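Local coordinates for protein putative fimbrial subunit (Corynebacterium diphtheriae, PDB 4HSS) that is the major pilin SpaD, which polymerises into a pilus and carries isopeptide bonds between lysine and asparagine side chains, at residues Gly59-Ile64 and Glu96-Gly101; Lys191-Phe196 and Ile280-Asn285. All coordinates share one frame; numbering follows the deposited sequence.

Interaction 1: Gly59-Ile64 and Glu96-Gly101; sequences GVTFKI and EVETSG
With OG1 of Thr99 set between its own backbone N and carbonyl carbon (chi1 65°), the hydroxyl faces the turn at Gly59 and Val60, while Thr61 has OG1 beside its N (chi1 -55°), which puts CG2 anti to that N and brings the methyl to Glu96 OE2. The setting is an antiparallel ladder between strands 61-67 and 93-98 in the prealbumin-like domain, with 93-98 as an outermost strand of its four-stranded sheet. Phe62 and Val97 form the hydrogen-bonded pair: Phe62 N gives to Val97 O at 2.9 Å, and Val97 N returns a bond to Phe62 O at 3.0 Å. Thr61-Glu98 and Lys63-Glu96 are non-hydrogen-bonded pairs whose side chains share one face, where the Glu96 CG methylene rests 3.8 Å from Lys63 CB. Phe62 and Val97 point to the other face, Phe62 toward strand 28-36 and Val97 toward strand 104-110. Past the strands the pairing runs on: Thr99 N binds Val60 O at 2.9 Å, and Gly59 N meets Thr99 O almost straight (174°) but from above the carbonyl plane. Thr99 OG1 finds its main partner in Leu57 O and takes a weak bond from Val60 N. The extended Glu98 chain lies alongside Gly59, its CD 3.8 Å from Gly59 CA.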
ATOM      1  N   GLY A  59      16.789  13.055   9.261  1.00 45.87           N
ATOM      2  CA  GLY A  59      15.893  13.622   8.256  1.00 45.60           C
ATOM      3  C   GLY A  59      14.728  14.434   8.759  1.00 50.92           C
ATOM      4  O   GLY A  59      13.997  15.005   7.950  1.00 53.26           O
ATOM      5  N   VAL A  60      14.541  14.508  10.084  1.00 46.68           N
ATOM      6  CA  VAL A  60      13.459  15.283  10.684  1.00 45.04           C
ATOM      7  C   VAL A  60      13.972  16.678  10.969  1.00 49.55           C
ATOM      8  O   VAL A  60      15.011  16.820  11.620  1.00 51.16           O
ATOM      9  CB  VAL A  60      12.878  14.609  11.945  1.00 47.83           C
ATOM     10  CG1 VAL A  60      11.794  15.468  12.587  1.00 46.99           C
ATOM     11  CG2 VAL A  60      12.338  13.223  11.611  1.00 47.77           C
ATOM     12  N   THR A  61      13.228  17.706  10.497  1.00 44.19           N
ATOM     13  CA  THR A  61      13.545  19.120  10.709  1.00 43.00           C
ATOM     14  C   THR A  61      12.735  19.671  11.881  1.00 41.99           C
ATOM     15  O   THR A  61      11.530  19.432  11.998  1.00 40.74           O
ATOM     16  CB  THR A  61      13.300  19.965   9.422  1.00 51.84           C
ATOM     17  OG1 THR A  61      14.043  19.407   8.335  1.00 52.05           O
ATOM     18  CG2 THR A  61      13.680  21.448   9.601  1.00 45.90           C
ATOM     19  N   PHE A  62      13.403  20.438  12.721  1.00 36.07           N
ATOM     20  CA  PHE A  62      12.749  21.080  13.841  1.00 35.46           C
ATOM     21  C   PHE A  62      12.866  22.579  13.757  1.00 38.72           C
ATOM     22  O   PHE A  62      13.919  23.099  13.374  1.00 36.47           O
ATOM     23  CB  PHE A  62      13.317  20.581  15.170  1.00 36.29           C
ATOM     24  CG  PHE A  62      12.696  19.270  15.602  1.00 36.53           C
ATOM     25  CD1 PHE A  62      11.448  19.241  16.226  1.00 37.19           C
ATOM     26  CD2 PHE A  62      13.372  18.067  15.418  1.00 36.92           C
ATOM     27  CE1 PHE A  62      10.891  18.030  16.652  1.00 37.52           C
ATOM     28  CE2 PHE A  62      12.811  16.857  15.850  1.00 38.69           C
ATOM     29  CZ  PHE A  62      11.566  16.844  16.440  1.00 36.29           C
ATOM     30  N   LYS A  63      11.777  23.271  14.119  1.00 36.20           N
ATOM     31  CA  LYS A  63      11.740  24.728  14.172  1.00 37.02           C
ATOM     32  C   LYS A  63      11.509  25.164  15.596  1.00 41.09           C
ATOM     33  O   LYS A  63      10.506  24.769  16.192  1.00 44.04           O
ATOM     34  CB  LYS A  63      10.645  25.296  13.257  1.00 40.62           C
ATOM     35  CG  LYS A  63      10.575  26.830  13.269  1.00 63.51           C
ATOM     36  CD  LYS A  63       9.397  27.359  12.460  1.00 78.06           C
ATOM     37  CE  LYS A  63       9.670  28.768  11.983  1.00 93.34           C
ATOM     38  NZ  LYS A  63       8.519  29.350  11.234  1.00103.16           N
ATOM     39  N   ILE A  64      12.416  25.975  16.135  1.00 36.08           N
ATOM     40  CA  ILE A  64      12.333  26.577  17.478  1.00 35.37           C
ATOM     41  C   ILE A  64      11.887  28.019  17.323  1.00 42.34           C
ATOM     42  O   ILE A  64      12.297  28.697  16.383  1.00 41.79           O
ATOM     43  CB  ILE A  64      13.640  26.473  18.320  1.00 37.68           C
ATOM     44  CG1 ILE A  64      14.815  27.252  17.646  1.00 36.48           C
ATOM     45  CG2 ILE A  64      13.974  25.000  18.586  1.00 38.19           C
ATOM     46  CD1 ILE A  64      15.917  27.632  18.499  1.00 36.54           C
ATOM     47  N   GLU A  96      15.793  26.698  12.197  1.00 41.61           N
ATOM     48  CA  GLU A  96      15.434  25.361  11.679  1.00 38.06           C
ATOM     49  C   GLU A  96      16.671  24.507  11.531  1.00 39.78           C
ATOM     50  O   GLU A  96      17.671  24.979  10.990  1.00 37.07           O
ATOM     51  CB  GLU A  96      14.698  25.447  10.355  1.00 38.78           C
ATOM     52  CG  GLU A  96      13.223  25.792  10.490  1.00 50.32           C
ATOM     53  CD  GLU A  96      12.385  25.579   9.239  1.00 78.29           C
ATOM     54  OE1 GLU A  96      11.664  26.522   8.835  1.00 90.56           O
ATOM     55  OE2 GLU A  96      12.422  24.459   8.682  1.00 70.19           O
ATOM     56  N   VAL A  97      16.634  23.273  12.077  1.00 37.79           N
ATOM     57  CA  VAL A  97      17.756  22.323  12.041  1.00 38.55           C
ATOM     58  C   VAL A  97      17.211  20.921  11.748  1.00 46.06           C
ATOM     59  O   VAL A  97      16.243  20.506  12.382  1.00 47.98           O
ATOM     60  CB  VAL A  97      18.610  22.321  13.348  1.00 41.83           C
ATOM     61  CG1 VAL A  97      19.701  21.256  13.289  1.00 42.20           C
ATOM     62  CG2 VAL A  97      19.232  23.680  13.631  1.00 41.62           C
ATOM     63  N   GLU A  98      17.862  20.178  10.834  1.00 41.94           N
ATOM     64  CA  GLU A  98      17.502  18.807  10.496  1.00 41.28           C
ATOM     65  C   GLU A  98      18.439  17.862  11.245  1.00 49.09           C
ATOM     66  O   GLU A  98      19.617  18.192  11.412  1.00 50.23           O
ATOM     67  CB  GLU A  98      17.578  18.604   8.982  1.00 42.03           C
ATOM     68  CG  GLU A  98      17.005  17.291   8.488  1.00 49.64           C
ATOM     69  CD  GLU A  98      17.223  17.002   7.019  1.00 68.63           C
ATOM     70  OE1 GLU A  98      16.228  16.689   6.327  1.00 71.00           O
ATOM     71  OE2 GLU A  98      18.386  17.071   6.559  1.00 63.57           O
ATOM     72  N   THR A  99      17.918  16.703  11.718  1.00 46.77           N
ATOM     73  CA  THR A  99      18.687  15.693  12.462  1.00 47.27           C
ATOM     74  C   THR A  99      19.722  15.062  11.479  1.00 54.17           C
ATOM     75  O   THR A  99      19.368  14.802  10.331  1.00 53.47           O
ATOM     76  CB  THR A  99      17.731  14.701  13.184  1.00 50.96           C
ATOM     77  OG1 THR A  99      16.969  13.940  12.251  1.00 53.75           O
ATOM     78  CG2 THR A  99      16.778  15.397  14.147  1.00 42.26           C
ATOM     79  N   SER A 100      20.998  14.858  11.922  1.00 54.17           N
ATOM     80  CA  SER A 100      22.108  14.453  11.049  1.00 55.26           C
ATOM     81  C   SER A 100      22.858  13.159  11.373  1.00 62.81           C
ATOM     82  O   SER A 100      22.964  12.293  10.493  1.00 64.11           O
ATOM     83  CB  SER A 100      23.162  15.561  11.016  1.00 59.63           C
ATOM     84  OG  SER A 100      23.185  16.251   9.781  1.00 70.58           O
ATOM     85  N   GLY A 101      23.482  13.069  12.542  1.00 59.28           N
ATOM     86  CA  GLY A 101      24.321  11.907  12.825  1.00 59.09           C
ATOM     87  C   GLY A 101      23.592  10.747  13.453  1.00 63.04           C
ATOM     88  O   GLY A 101      23.251   9.764  12.782  1.00 61.29           O
TER

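Interaction 2: Lys191-Phe196 and Ile280-Asn285; sequences KKLTAF and IFNNPN
Asn282 bridges its own strand to the neighbouring loop with both ends of its amide: ND2 gives a hydrogen bond to Lys192 O at 3.0 Å, and OD1 accepts from Thr194 N at 3.0 Å and from Ala195 N at 3.3 Å. A side chain thus takes over from main-chain pairing where an antiparallel ladder frays, in the Sgo0707 N2-type domain, with loop 191-195 leading into strand 196-201. The two N-H groups reach OD1 from the same face of the amide plane, well above it. Three backbone partners together restrict the rotation of the amide, and Leu193 CD1 packs 3.4 Å from OD1. A chi1 of 65° lifts Asn282 CG between its N and carbonyl carbon, pointing the amide at the loop. Farther along, water relays the contact: one molecule accepts from Lys191 NZ and donates to Asn285 O, a second accepts from Lys192 N and lies within hydrogen-bonding distance of Pro284 O. The Lys191 chain, bent at chi2, runs past Pro284, its CD 3.4 Å from Pro284 O. In the other direction the last true bridge joins Phe196 and Phe281, a non-hydrogen-bonded pair. Their rings stand beside each other, nearly parallel in orientation (4° between planes), with no stacking. Phe196 also stands edge-to-face with Phe198 and touches Leu247, while Phe281 reaches Pro185 and Val290. The closest approach of the pair is made by Phe196 CD2, 3.4 Å from Phe281 CB.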
ATOM      1  N   LYS A 191      -3.890  10.939  24.405  1.00 47.33           N
ATOM      2  CA  LYS A 191      -4.083  10.793  22.964  1.00 46.25           C
ATOM      3  C   LYS A 191      -4.809   9.481  22.584  1.00 50.03           C
ATOM      4  O   LYS A 191      -4.769   8.493  23.327  1.00 49.50           O
ATOM      5  CB  LYS A 191      -2.699  10.853  22.236  1.00 47.10           C
ATOM      6  CG  LYS A 191      -1.673  11.880  22.756  1.00 34.05           C
ATOM      7  CD  LYS A 191      -2.062  13.302  22.404  1.00 46.58           C
ATOM      8  CE  LYS A 191      -1.515  14.345  23.353  1.00 48.40           C
ATOM      9  NZ  LYS A 191      -2.385  15.551  23.349  1.00 54.56           N
ATOM     10  N   LYS A 192      -5.416   9.465  21.376  1.00 46.14           N
ATOM     11  CA  LYS A 192      -6.178   8.316  20.861  1.00 45.29           C
ATOM     12  C   LYS A 192      -6.285   8.297  19.311  1.00 47.47           C
ATOM     13  O   LYS A 192      -5.998   9.304  18.642  1.00 47.22           O
ATOM     14  CB  LYS A 192      -7.612   8.312  21.478  1.00 46.68           C
ATOM     15  CG  LYS A 192      -8.333   9.666  21.485  1.00 63.31           C
ATOM     16  CD  LYS A 192      -9.686   9.620  22.209  1.00 81.79           C
ATOM     17  CE  LYS A 192     -10.832   9.097  21.354  1.00 95.38           C
ATOM     18  NZ  LYS A 192     -11.961   8.576  22.180  1.00103.63           N
ATOM     19  N   LEU A 193      -6.716   7.128  18.768  1.00 41.25           N
ATOM     20  CA  LEU A 193      -7.043   6.903  17.361  1.00 39.82           C
ATOM     21  C   LEU A 193      -8.554   7.144  17.227  1.00 42.49           C
ATOM     22  O   LEU A 193      -9.367   6.381  17.769  1.00 41.74           O
ATOM     23  CB  LEU A 193      -6.633   5.488  16.908  1.00 39.64           C
ATOM     24  CG  LEU A 193      -6.948   5.053  15.460  1.00 42.96           C
ATOM     25  CD1 LEU A 193      -5.921   5.579  14.482  1.00 41.87           C
ATOM     26  CD2 LEU A 193      -6.928   3.553  15.353  1.00 46.98           C
ATOM     27  N   THR A 194      -8.907   8.225  16.528  1.00 36.19           N
ATOM     28  CA  THR A 194     -10.253   8.709  16.356  1.00 34.80           C
ATOM     29  C   THR A 194     -10.849   8.377  14.947  1.00 39.80           C
ATOM     30  O   THR A 194     -12.086   8.382  14.765  1.00 38.38           O
ATOM     31  CB  THR A 194     -10.223  10.188  16.629  1.00 44.03           C
ATOM     32  OG1 THR A 194      -9.479  10.843  15.608  1.00 52.65           O
ATOM     33  CG2 THR A 194      -9.601  10.513  17.970  1.00 37.03           C
ATOM     34  N   ALA A 195      -9.974   8.085  13.955  1.00 35.18           N
ATOM     35  CA  ALA A 195     -10.396   7.728  12.594  1.00 32.00           C
ATOM     36  C   ALA A 195      -9.383   6.793  11.957  1.00 34.49           C
ATOM     37  O   ALA A 195      -8.187   6.918  12.227  1.00 33.88           O
ATOM     38  CB  ALA A 195     -10.574   8.971  11.743  1.00 31.14           C
ATOM     39  N   PHE A 196      -9.868   5.870  11.114  1.00 29.30           N
ATOM     40  CA  PHE A 196      -9.048   4.917  10.379  1.00 30.35           C
ATOM     41  C   PHE A 196      -9.864   4.261   9.224  1.00 35.95           C
ATOM     42  O   PHE A 196     -10.863   3.536   9.452  1.00 33.87           O
ATOM     43  CB  PHE A 196      -8.404   3.829  11.285  1.00 32.18           C
ATOM     44  CG  PHE A 196      -7.252   3.113  10.600  1.00 32.85           C
ATOM     45  CD1 PHE A 196      -7.489   2.098   9.679  1.00 33.74           C
ATOM     46  CD2 PHE A 196      -5.936   3.495  10.835  1.00 34.62           C
ATOM     47  CE1 PHE A 196      -6.436   1.490   8.992  1.00 34.18           C
ATOM     48  CE2 PHE A 196      -4.878   2.878  10.155  1.00 36.82           C
ATOM     49  CZ  PHE A 196      -5.137   1.884   9.228  1.00 33.58           C
ATOM     50  N   ILE A 280      -5.961   6.178   5.620  1.00 40.70           N
ATOM     51  CA  ILE A 280      -6.181   7.488   6.220  1.00 39.93           C
ATOM     52  C   ILE A 280      -6.550   7.297   7.682  1.00 45.43           C
ATOM     53  O   ILE A 280      -7.496   6.584   8.003  1.00 46.56           O
ATOM     54  CB  ILE A 280      -7.224   8.371   5.480  1.00 42.43           C
ATOM     55  CG1 ILE A 280      -6.972   8.425   3.973  1.00 43.86           C
ATOM     56  CG2 ILE A 280      -7.227   9.765   6.040  1.00 40.44           C
ATOM     57  CD1 ILE A 280      -8.035   7.843   3.171  1.00 51.33           C
ATOM     58  N   PHE A 281      -5.790   7.940   8.565  1.00 41.16           N
ATOM     59  CA  PHE A 281      -6.018   7.962   9.994  1.00 39.57           C
ATOM     60  C   PHE A 281      -5.580   9.301  10.524  1.00 40.16           C
ATOM     61  O   PHE A 281      -4.856  10.020   9.832  1.00 36.06           O
ATOM     62  CB  PHE A 281      -5.275   6.815  10.705  1.00 41.34           C
ATOM     63  CG  PHE A 281      -3.798   6.760  10.418  1.00 42.90           C
ATOM     64  CD1 PHE A 281      -2.907   7.578  11.104  1.00 44.37           C
ATOM     65  CD2 PHE A 281      -3.291   5.893   9.452  1.00 44.75           C
ATOM     66  CE1 PHE A 281      -1.544   7.552  10.813  1.00 44.31           C
ATOM     67  CE2 PHE A 281      -1.921   5.859   9.172  1.00 46.76           C
ATOM     68  CZ  PHE A 281      -1.060   6.689   9.857  1.00 44.08           C
ATOM     69  N   ASN A 282      -5.998   9.618  11.775  1.00 38.21           N
ATOM     70  CA  ASN A 282      -5.587  10.811  12.517  1.00 38.11           C
ATOM     71  C   ASN A 282      -4.209  10.618  13.136  1.00 42.90           C
ATOM     72  O   ASN A 282      -3.848   9.510  13.554  1.00 42.79           O
ATOM     73  CB  ASN A 282      -6.594  11.140  13.641  1.00 36.82           C
ATOM     74  CG  ASN A 282      -6.701  10.100  14.753  1.00 52.95           C
ATOM     75  OD1 ASN A 282      -6.845   8.889  14.510  1.00 56.09           O
ATOM     76  ND2 ASN A 282      -6.683  10.553  16.008  1.00 32.62           N
ATOM     77  N   ASN A 283      -3.446  11.694  13.218  1.00 39.82           N
ATOM     78  CA  ASN A 283      -2.205  11.639  13.969  1.00 38.92           C
ATOM     79  C   ASN A 283      -2.659  11.808  15.418  1.00 42.32           C
ATOM     80  O   ASN A 283      -3.271  12.831  15.731  1.00 40.61           O
ATOM     81  CB  ASN A 283      -1.204  12.713  13.497  1.00 38.30           C
ATOM     82  CG  ASN A 283       0.123  12.752  14.229  1.00 51.21           C
ATOM     83  OD1 ASN A 283       0.321  12.109  15.250  1.00 51.83           O
ATOM     84  ND2 ASN A 283       1.070  13.504  13.722  1.00 39.21           N
ATOM     85  N   PRO A 284      -2.525  10.778  16.288  1.00 40.51           N
ATOM     86  CA  PRO A 284      -3.062  10.897  17.663  1.00 40.14           C
ATOM     87  C   PRO A 284      -2.571  12.122  18.446  1.00 42.77           C
ATOM     88  O   PRO A 284      -3.305  12.654  19.278  1.00 41.49           O
ATOM     89  CB  PRO A 284      -2.585   9.608  18.326  1.00 42.27           C
ATOM     90  CG  PRO A 284      -2.455   8.643  17.191  1.00 46.52           C
ATOM     91  CD  PRO A 284      -1.899   9.456  16.078  1.00 42.04           C
ATOM     92  N   ASN A 285      -1.365  12.595  18.137  1.00 40.70           N
ATOM     93  CA  ASN A 285      -0.721  13.706  18.815  1.00 41.14           C
ATOM     94  C   ASN A 285      -1.121  15.082  18.276  1.00 46.05           C
ATOM     95  O   ASN A 285      -1.298  15.994  19.079  1.00 45.93           O
ATOM     96  CB  ASN A 285       0.795  13.564  18.740  1.00 41.59           C
ATOM     97  CG  ASN A 285       1.320  12.223  19.177  1.00 49.94           C
ATOM     98  OD1 ASN A 285       1.013  11.728  20.256  1.00 56.79           O
ATOM     99  ND2 ASN A 285       2.121  11.602  18.338  1.00 31.54           N
TER
HETATM  100  O   HOH W   1      -4.013  15.890  20.614  1.00 42.36           O
HETATM  101  O   HOH W   2      -6.113  11.920  20.204  1.00 39.57           O

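In the fold
Interactions 1 and 2 follow one another along the chain in different domains, with centres about 24 Å apart and nearest atoms about 11 Å apart, and they share no strand. Both are partly buried and antiparallel, and together they illustrate two ways of carrying strand pairing past its regular end. In interaction 1 the backbone ladder does most of the work, with the charged side chains of Lys63, Glu96 and Glu98 sharing a face with Thr61 and hydrophobic ones turned toward neighbouring strands. Interaction 2 has a single bridge, and one asparagine amide with two waters supplies the cross-links, beside a buried aromatic pair. Each lies away from the calcium site of the third domain.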